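Local coordinates for protein desmoplakin (Homo sapiens, PDB 3R6N) that probably links desmosomal cell-adhesion complexes to intermediate filaments, its plakin domain forming a rigid rod of spectrin repeats with an SH3 domain, at residues A29-I41 with R88-Q100. Numbering follows the deposited sequence.
Sequences AWGVDLASVEQHI and RMDHLRQLQNIIQ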
ATOM      1  N   ALA A  29       8.572  24.267  43.732  1.00 79.64           N
ATOM      2  CA  ALA A  29       8.588  24.397  42.282  1.00 77.05           C
ATOM      3  C   ALA A  29       7.616  23.410  41.652  1.00 75.02           C
ATOM      4  O   ALA A  29       7.543  22.255  42.061  1.00 75.73           O
ATOM      5  CB  ALA A  29       9.992  24.190  41.744  1.00 77.61           C
ATOM      6  N   TRP A  30       6.856  23.877  40.667  1.00 83.51           N
ATOM      7  CA  TRP A  30       5.902  23.024  39.968  1.00 82.07           C
ATOM      8  C   TRP A  30       6.575  22.242  38.846  1.00 80.07           C
ATOM      9  O   TRP A  30       7.177  22.827  37.946  1.00 79.32           O
ATOM     10  CB  TRP A  30       4.752  23.856  39.404  1.00 82.55           C
ATOM     11  CG  TRP A  30       3.874  24.452  40.455  1.00 85.17           C
ATOM     12  CD1 TRP A  30       3.749  25.776  40.770  1.00 87.47           C
ATOM     13  CD2 TRP A  30       2.998  23.744  41.340  1.00 86.64           C
ATOM     14  NE1 TRP A  30       2.846  25.936  41.794  1.00 89.92           N
ATOM     15  CE2 TRP A  30       2.371  24.704  42.162  1.00 89.49           C
ATOM     16  CE3 TRP A  30       2.683  22.393  41.516  1.00 86.69           C
ATOM     17  CZ2 TRP A  30       1.447  24.356  43.143  1.00 92.15           C
ATOM     18  CZ3 TRP A  30       1.766  22.049  42.490  1.00 88.72           C
ATOM     19  CH2 TRP A  30       1.159  23.027  43.292  1.00 91.06           C
ATOM     20  N   GLY A  31       6.475  20.919  38.904  1.00112.19           N
ATOM     21  CA  GLY A  31       7.092  20.074  37.901  1.00110.87           C
ATOM     22  C   GLY A  31       6.294  18.819  37.629  1.00110.91           C
ATOM     23  O   GLY A  31       5.507  18.381  38.466  1.00112.93           O
ATOM     24  N   VAL A  32       6.501  18.236  36.454  1.00 67.73           N
ATOM     25  CA  VAL A  32       5.785  17.029  36.064  1.00 68.18           C
ATOM     26  C   VAL A  32       6.600  15.770  36.342  1.00 70.84           C
ATOM     27  O   VAL A  32       6.169  14.661  36.030  1.00 72.24           O
ATOM     28  CB  VAL A  32       5.367  17.064  34.580  1.00 65.58           C
ATOM     29  CG1 VAL A  32       4.564  18.325  34.289  1.00 64.86           C
ATOM     30  CG2 VAL A  32       6.582  16.985  33.686  1.00 64.15           C
ATOM     31  N   ASP A  33       7.779  15.944  36.932  1.00 62.02           N
ATOM     32  CA  ASP A  33       8.585  14.810  37.362  1.00 66.47           C
ATOM     33  C   ASP A  33       7.884  14.098  38.504  1.00 70.89           C
ATOM     34  O   ASP A  33       7.983  14.520  39.649  1.00 73.22           O
ATOM     35  CB  ASP A  33       9.973  15.267  37.815  1.00 68.62           C
ATOM     36  CG  ASP A  33      10.788  14.139  38.425  1.00 75.16           C
ATOM     37  OD1 ASP A  33      11.068  13.150  37.712  1.00 76.57           O
ATOM     38  OD2 ASP A  33      11.160  14.238  39.613  1.00 77.85           O
ATOM     39  N   LEU A  34       7.170  13.022  38.190  1.00 72.54           N
ATOM     40  CA  LEU A  34       6.363  12.323  39.189  1.00 73.21           C
ATOM     41  C   LEU A  34       7.104  12.072  40.500  1.00 77.70           C
ATOM     42  O   LEU A  34       6.493  12.040  41.567  1.00 80.19           O
ATOM     43  CB  LEU A  34       5.811  11.012  38.626  1.00 75.98           C
ATOM     44  CG  LEU A  34       4.692  11.178  37.597  1.00 71.50           C
ATOM     45  CD1 LEU A  34       4.290   9.833  37.015  1.00 74.88           C
ATOM     46  CD2 LEU A  34       3.490  11.879  38.212  1.00 71.07           C
ATOM     47  N   ALA A  35       8.418  11.902  40.421  1.00 81.25           N
ATOM     48  CA  ALA A  35       9.228  11.679  41.613  1.00 82.51           C
ATOM     49  C   ALA A  35       9.234  12.905  42.526  1.00 82.51           C
ATOM     50  O   ALA A  35       9.277  12.773  43.748  1.00 84.51           O
ATOM     51  CB  ALA A  35      10.647  11.294  41.225  1.00 81.82           C
ATOM     52  N   SER A  36       9.199  14.091  41.924  1.00 89.91           N
ATOM     53  CA  SER A  36       9.109  15.342  42.672  1.00 89.92           C
ATOM     54  C   SER A  36       7.719  15.492  43.272  1.00 91.35           C
ATOM     55  O   SER A  36       7.565  15.681  44.480  1.00 92.93           O
ATOM     56  CB  SER A  36       9.392  16.538  41.762  1.00 85.41           C
ATOM     57  OG  SER A  36      10.707  16.494  41.240  1.00 86.30           O
ATOM     58  N   VAL A  37       6.710  15.413  42.410  1.00 68.26           N
ATOM     59  CA  VAL A  37       5.317  15.479  42.833  1.00 68.88           C
ATOM     60  C   VAL A  37       5.080  14.609  44.067  1.00 76.28           C
ATOM     61  O   VAL A  37       4.352  14.999  44.975  1.00 78.36           O
ATOM     62  CB  VAL A  37       4.364  15.047  41.693  1.00 66.40           C
ATOM     63  CG1 VAL A  37       2.921  15.105  42.152  1.00 66.10           C
ATOM     64  CG2 VAL A  37       4.562  15.923  40.465  1.00 60.30           C
ATOM     65  N   GLU A  38       5.711  13.438  44.102  1.00 91.90           N
ATOM     66  CA  GLU A  38       5.533  12.505  45.210  1.00 95.52           C
ATOM     67  C   GLU A  38       6.112  13.035  46.518  1.00 95.83           C
ATOM     68  O   GLU A  38       5.486  12.923  47.569  1.00 98.52           O
ATOM     69  CB  GLU A  38       6.160  11.147  44.878  1.00 96.06           C
ATOM     70  CG  GLU A  38       6.106  10.144  46.022  1.00100.23           C
ATOM     71  CD  GLU A  38       4.683   9.789  46.422  1.00102.55           C
ATOM     72  OE1 GLU A  38       3.817   9.702  45.527  1.00102.34           O
ATOM     73  OE2 GLU A  38       4.425   9.600  47.630  1.00104.55           O
ATOM     74  N   GLN A  39       7.310  13.606  46.448  1.00121.99           N
ATOM     75  CA  GLN A  39       7.978  14.125  47.637  1.00122.39           C
ATOM     76  C   GLN A  39       7.334  15.420  48.113  1.00122.25           C
ATOM     77  O   GLN A  39       7.454  15.788  49.280  1.00123.56           O
ATOM     78  CB  GLN A  39       9.467  14.342  47.364  1.00120.43           C
ATOM     79  CG  GLN A  39      10.211  13.069  46.998  1.00121.06           C
ATOM     80  CD  GLN A  39      11.543  13.343  46.324  1.00119.51           C
ATOM     81  OE1 GLN A  39      12.095  14.440  46.430  1.00118.65           O
ATOM     82  NE2 GLN A  39      12.065  12.344  45.619  1.00119.70           N
ATOM     83  N   HIS A  40       6.651  16.108  47.203  1.00110.47           N
ATOM     84  CA  HIS A  40       5.941  17.334  47.545  1.00110.61           C
ATOM     85  C   HIS A  40       4.612  17.021  48.231  1.00113.39           C
ATOM     86  O   HIS A  40       4.134  17.795  49.058  1.00113.60           O
ATOM     87  CB  HIS A  40       5.720  18.192  46.298  1.00105.70           C
ATOM     88  CG  HIS A  40       6.982  18.757  45.723  1.00102.95           C
ATOM     89  ND1 HIS A  40       7.089  19.154  44.404  1.00 98.14           N
ATOM     90  CD2 HIS A  40       8.191  18.993  46.283  1.00105.24           C
ATOM     91  CE1 HIS A  40       8.309  19.608  44.181  1.00 97.67           C
ATOM     92  NE2 HIS A  40       8.998  19.521  45.306  1.00101.93           N
ATOM     93  N   ILE A  41       4.021  15.881  47.884  1.00 81.63           N
ATOM     94  CA  ILE A  41       2.803  15.418  48.537  1.00 83.62           C
ATOM     95  C   ILE A  41       3.087  15.027  49.980  1.00 85.38           C
ATOM     96  O   ILE A  41       2.307  15.337  50.880  1.00 86.55           O
ATOM     97  CB  ILE A  41       2.205  14.198  47.825  1.00 85.01           C
ATOM     98  CG1 ILE A  41       1.691  14.582  46.438  1.00 80.90           C
ATOM     99  CG2 ILE A  41       1.076  13.607  48.653  1.00 87.93           C
ATOM    100  CD1 ILE A  41       0.328  15.215  46.460  1.00 76.47           C
ATOM    101  N   ARG A  88      -3.758  23.644  48.434  1.00 85.79           N
ATOM    102  CA  ARG A  88      -2.456  23.163  47.978  1.00 83.55           C
ATOM    103  C   ARG A  88      -2.457  21.640  47.924  1.00 82.39           C
ATOM    104  O   ARG A  88      -2.012  21.037  46.943  1.00 80.13           O
ATOM    105  CB  ARG A  88      -1.337  23.677  48.893  1.00 84.86           C
ATOM    106  CG  ARG A  88      -0.019  22.911  48.804  1.00 84.45           C
ATOM    107  CD  ARG A  88       0.633  23.020  47.432  1.00 82.00           C
ATOM    108  NE  ARG A  88       1.420  24.242  47.259  1.00 81.72           N
ATOM    109  CZ  ARG A  88       0.953  25.368  46.723  1.00 81.80           C
ATOM    110  NH1 ARG A  88      -0.308  25.444  46.308  1.00 82.16           N
ATOM    111  NH2 ARG A  88       1.747  26.424  46.603  1.00 82.46           N
ATOM    112  N   MET A  89      -2.975  21.024  48.981  1.00 91.69           N
ATOM    113  CA  MET A  89      -3.067  19.576  49.052  1.00 92.72           C
ATOM    114  C   MET A  89      -3.879  19.046  47.878  1.00 89.99           C
ATOM    115  O   MET A  89      -3.651  17.935  47.405  1.00 89.96           O
ATOM    116  CB  MET A  89      -3.709  19.148  50.371  1.00 96.82           C
ATOM    117  CG  MET A  89      -3.529  17.678  50.703  1.00100.92           C
ATOM    118  SD  MET A  89      -4.474  17.178  52.160  1.00106.67           S
ATOM    119  CE  MET A  89      -6.149  17.243  51.524  1.00103.32           C
ATOM    120  N   ASP A  90      -4.828  19.852  47.410  1.00 94.01           N
ATOM    121  CA  ASP A  90      -5.678  19.464  46.290  1.00 92.26           C
ATOM    122  C   ASP A  90      -5.004  19.710  44.949  1.00 89.44           C
ATOM    123  O   ASP A  90      -5.147  18.914  44.023  1.00 87.70           O
ATOM    124  CB  ASP A  90      -7.021  20.197  46.342  1.00 94.08           C
ATOM    125  CG  ASP A  90      -8.117  19.360  46.975  1.00 95.72           C
ATOM    126  OD1 ASP A  90      -8.656  18.471  46.281  1.00 94.83           O
ATOM    127  OD2 ASP A  90      -8.442  19.590  48.161  1.00 98.22           O
ATOM    128  N   HIS A  91      -4.277  20.817  44.844  1.00 76.21           N
ATOM    129  CA  HIS A  91      -3.567  21.141  43.610  1.00 74.22           C
ATOM    130  C   HIS A  91      -2.510  20.083  43.305  1.00 72.09           C
ATOM    131  O   HIS A  91      -2.331  19.682  42.153  1.00 70.00           O
ATOM    132  CB  HIS A  91      -2.927  22.526  43.699  1.00 75.84           C
ATOM    133  CG  HIS A  91      -3.881  23.651  43.440  1.00 79.48           C
ATOM    134  ND1 HIS A  91      -3.768  24.880  44.056  1.00 82.94           N
ATOM    135  CD2 HIS A  91      -4.959  23.735  42.625  1.00 81.34           C
ATOM    136  CE1 HIS A  91      -4.739  25.671  43.633  1.00 86.22           C
ATOM    137  NE2 HIS A  91      -5.474  25.002  42.764  1.00 86.21           N
ATOM    138  N   LEU A  92      -1.815  19.635  44.347  1.00 70.02           N
ATOM    139  CA  LEU A  92      -0.843  18.560  44.207  1.00 70.38           C
ATOM    140  C   LEU A  92      -1.535  17.288  43.727  1.00 70.37           C
ATOM    141  O   LEU A  92      -1.108  16.671  42.750  1.00 69.16           O
ATOM    142  CB  LEU A  92      -0.123  18.308  45.534  1.00 74.44           C
ATOM    143  CG  LEU A  92       0.943  19.322  45.946  1.00 75.01           C
ATOM    144  CD1 LEU A  92       1.614  18.892  47.235  1.00 80.13           C
ATOM    145  CD2 LEU A  92       1.971  19.474  44.846  1.00 72.84           C
ATOM    146  N   ARG A  93      -2.607  16.907  44.414  1.00 94.28           N
ATOM    147  CA  ARG A  93      -3.389  15.737  44.038  1.00 94.98           C
ATOM    148  C   ARG A  93      -3.787  15.773  42.565  1.00 91.21           C
ATOM    149  O   ARG A  93      -3.426  14.884  41.795  1.00 90.77           O
ATOM    150  CB  ARG A  93      -4.641  15.639  44.907  1.00 97.23           C
ATOM    151  CG  ARG A  93      -4.456  14.834  46.177  1.00102.81           C
ATOM    152  CD  ARG A  93      -4.343  13.358  45.858  1.00106.23           C
ATOM    153  NE  ARG A  93      -4.866  12.535  46.944  1.00112.80           N
ATOM    154  CZ  ARG A  93      -5.143  11.241  46.834  1.00117.55           C
ATOM    155  NH1 ARG A  93      -4.950  10.612  45.680  1.00115.86           N
ATOM    156  NH2 ARG A  93      -5.618  10.574  47.879  1.00124.66           N
ATOM    157  N   GLN A  94      -4.538  16.803  42.188  1.00 84.85           N
ATOM    158  CA  GLN A  94      -4.988  16.976  40.812  1.00 82.73           C
ATOM    159  C   GLN A  94      -3.834  16.797  39.835  1.00 80.49           C
ATOM    160  O   GLN A  94      -3.986  16.151  38.800  1.00 79.12           O
ATOM    161  CB  GLN A  94      -5.618  18.359  40.620  1.00 83.72           C
ATOM    162  CG  GLN A  94      -6.833  18.639  41.495  1.00 86.46           C
ATOM    163  CD  GLN A  94      -7.399  20.031  41.275  1.00 89.49           C
ATOM    164  OE1 GLN A  94      -6.678  21.027  41.344  1.00 90.30           O
ATOM    165  NE2 GLN A  94      -8.696  20.104  41.003  1.00 92.37           N
ATOM    166  N   LEU A  95      -2.680  17.373  40.170  1.00 72.65           N
ATOM    167  CA  LEU A  95      -1.498  17.278  39.316  1.00 70.97           C
ATOM    168  C   LEU A  95      -1.059  15.832  39.147  1.00 71.63           C
ATOM    169  O   LEU A  95      -0.977  15.327  38.027  1.00 70.06           O
ATOM    170  CB  LEU A  95      -0.340  18.097  39.887  1.00 71.66           C
ATOM    171  CG  LEU A  95       0.914  18.187  39.011  1.00 70.32           C
ATOM    172  CD1 LEU A  95       0.594  18.877  37.699  1.00 68.65           C
ATOM    173  CD2 LEU A  95       2.041  18.912  39.730  1.00 71.76           C
ATOM    174  N   GLN A  96      -0.778  15.171  40.266  1.00 67.70           N
ATOM    175  CA  GLN A  96      -0.311  13.794  40.236  1.00 70.98           C
ATOM    176  C   GLN A  96      -1.219  12.939  39.361  1.00 70.09           C
ATOM    177  O   GLN A  96      -0.740  12.200  38.499  1.00 70.39           O
ATOM    178  CB  GLN A  96      -0.234  13.216  41.647  1.00 76.98           C
ATOM    179  CG  GLN A  96       0.580  11.936  41.749  1.00 83.31           C
ATOM    180  CD  GLN A  96       0.516  11.317  43.132  1.00 91.31           C
ATOM    181  OE1 GLN A  96      -0.562  10.983  43.625  1.00 92.87           O
ATOM    182  NE2 GLN A  96       1.674  11.161  43.766  1.00 96.57           N
ATOM    183  N   ASN A  97      -2.526  13.044  39.571  1.00 88.53           N
ATOM    184  CA  ASN A  97      -3.473  12.293  38.755  1.00 87.98           C
ATOM    185  C   ASN A  97      -3.282  12.549  37.267  1.00 84.08           C
ATOM    186  O   ASN A  97      -2.992  11.629  36.504  1.00 84.47           O
ATOM    187  CB  ASN A  97      -4.913  12.599  39.158  1.00 88.06           C
ATOM    188  CG  ASN A  97      -5.335  11.865  40.417  1.00 92.83           C
ATOM    189  OD1 ASN A  97      -4.518  11.603  41.302  1.00 96.25           O
ATOM    190  ND2 ASN A  97      -6.616  11.522  40.501  1.00 93.92           N
ATOM    191  N   ILE A  98      -3.436  13.804  36.861  1.00 72.88           N
ATOM    192  CA  ILE A  98      -3.379  14.161  35.446  1.00 70.37           C
ATOM    193  C   ILE A  98      -2.069  13.724  34.795  1.00 69.37           C
ATOM    194  O   ILE A  98      -2.060  13.303  33.640  1.00 68.11           O
ATOM    195  CB  ILE A  98      -3.615  15.677  35.214  1.00 70.05           C
ATOM    196  CG1 ILE A  98      -3.974  15.942  33.751  1.00 69.53           C
ATOM    197  CG2 ILE A  98      -2.407  16.494  35.646  1.00 69.77           C
ATOM    198  CD1 ILE A  98      -5.289  15.325  33.331  1.00 70.51           C
ATOM    199  N   ILE A  99      -0.969  13.810  35.536  1.00 80.34           N
ATOM    200  CA  ILE A  99       0.331  13.431  34.992  1.00 80.35           C
ATOM    201  C   ILE A  99       0.490  11.919  34.886  1.00 83.43           C
ATOM    202  O   ILE A  99       0.880  11.406  33.844  1.00 82.73           O
ATOM    203  CB  ILE A  99       1.483  14.006  35.820  1.00 81.76           C
ATOM    204  CG1 ILE A  99       1.380  15.527  35.874  1.00 79.61           C
ATOM    205  CG2 ILE A  99       2.820  13.598  35.227  1.00 82.70           C
ATOM    206  CD1 ILE A  99       2.541  16.179  36.568  1.00 80.94           C
ATOM    207  N   GLN A 100       0.192  11.213  35.972  1.00 65.02           N
ATOM    208  CA  GLN A 100       0.217   9.755  35.966  1.00 70.19           C
ATOM    209  C   GLN A 100      -0.558   9.214  34.772  1.00 67.90           C
ATOM    210  O   GLN A 100      -0.054   8.382  34.013  1.00 69.76           O
ATOM    211  CB  GLN A 100      -0.375   9.200  37.262  1.00 75.72           C
ATOM    212  CG  GLN A 100       0.516   9.384  38.472  1.00 80.64           C
ATOM    213  CD  GLN A 100      -0.095   8.816  39.733  1.00 86.80           C
ATOM    214  OE1 GLN A 100      -1.295   8.546  39.789  1.00 85.93           O
ATOM    215  NE2 GLN A 100       0.730   8.628  40.755  1.00 93.85           N
TER
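The indole of Trp-30 reaches helix 88-100 with its six-membered ring. CZ2 of Trp-30 lies over the centre of one face of the Arg-88 guanidinium, 3.8 Å from CZ of Arg-88. The two planes are 68° apart, so the groups are not stacked flat. Bends at chi2 and chi3 fold the arginine chain back to the indole. NH2 of Arg-88 is hydrogen-bonded to the carbonyl of Met-25, which helps hold the guanidinium there. CD2 of Leu-95 sits at the indole edge, near its plane. CD2 of Leu-92 approaches the ring obliquely, 3.5 Å from CZ3 of Trp-30.

The His-40 ring has the Ser-36 carbonyl oxygen off-centre over one face. The backbone O of His-40 meets CD1 of Leu-92.

Farther along, Val-37 is a knob in a hole made by Leu-92, Leu-95, Gln-96 and Ile-99. Its two methyls divide the work. CG1, anti to the backbone N (chi1 179°), meets CB of Gln-96 at 3.7 Å. CG2 turns to CD2 of Leu-95. CD1 of Ile-99 packs on Val-32, while CG2 of Ile-99 lies 3.5 Å from CD2 of Leu-34. CD1 of Ile-41 rests against Leu-92. OE1 of Glu-38 is 3.1 Å from NE2 of Gln-96. Asp-33 caps the N-terminus of helix 34-64, accepting from the Ser-36 hydroxyl and, weakly, from its amide.

The short helical segments run antiparallel, with axes 10.1 Å apart at closest approach, in keeping with spectrin-like helical packing. Helix 167-225 joins them through Tyr-173, which touches Val-32 and Ile-99, and Ile-170, which touches Leu-95. Pro-165, in the loop before that helix, contacts Trp-30 and His-91, while helix 130-161 packs against Ile-98.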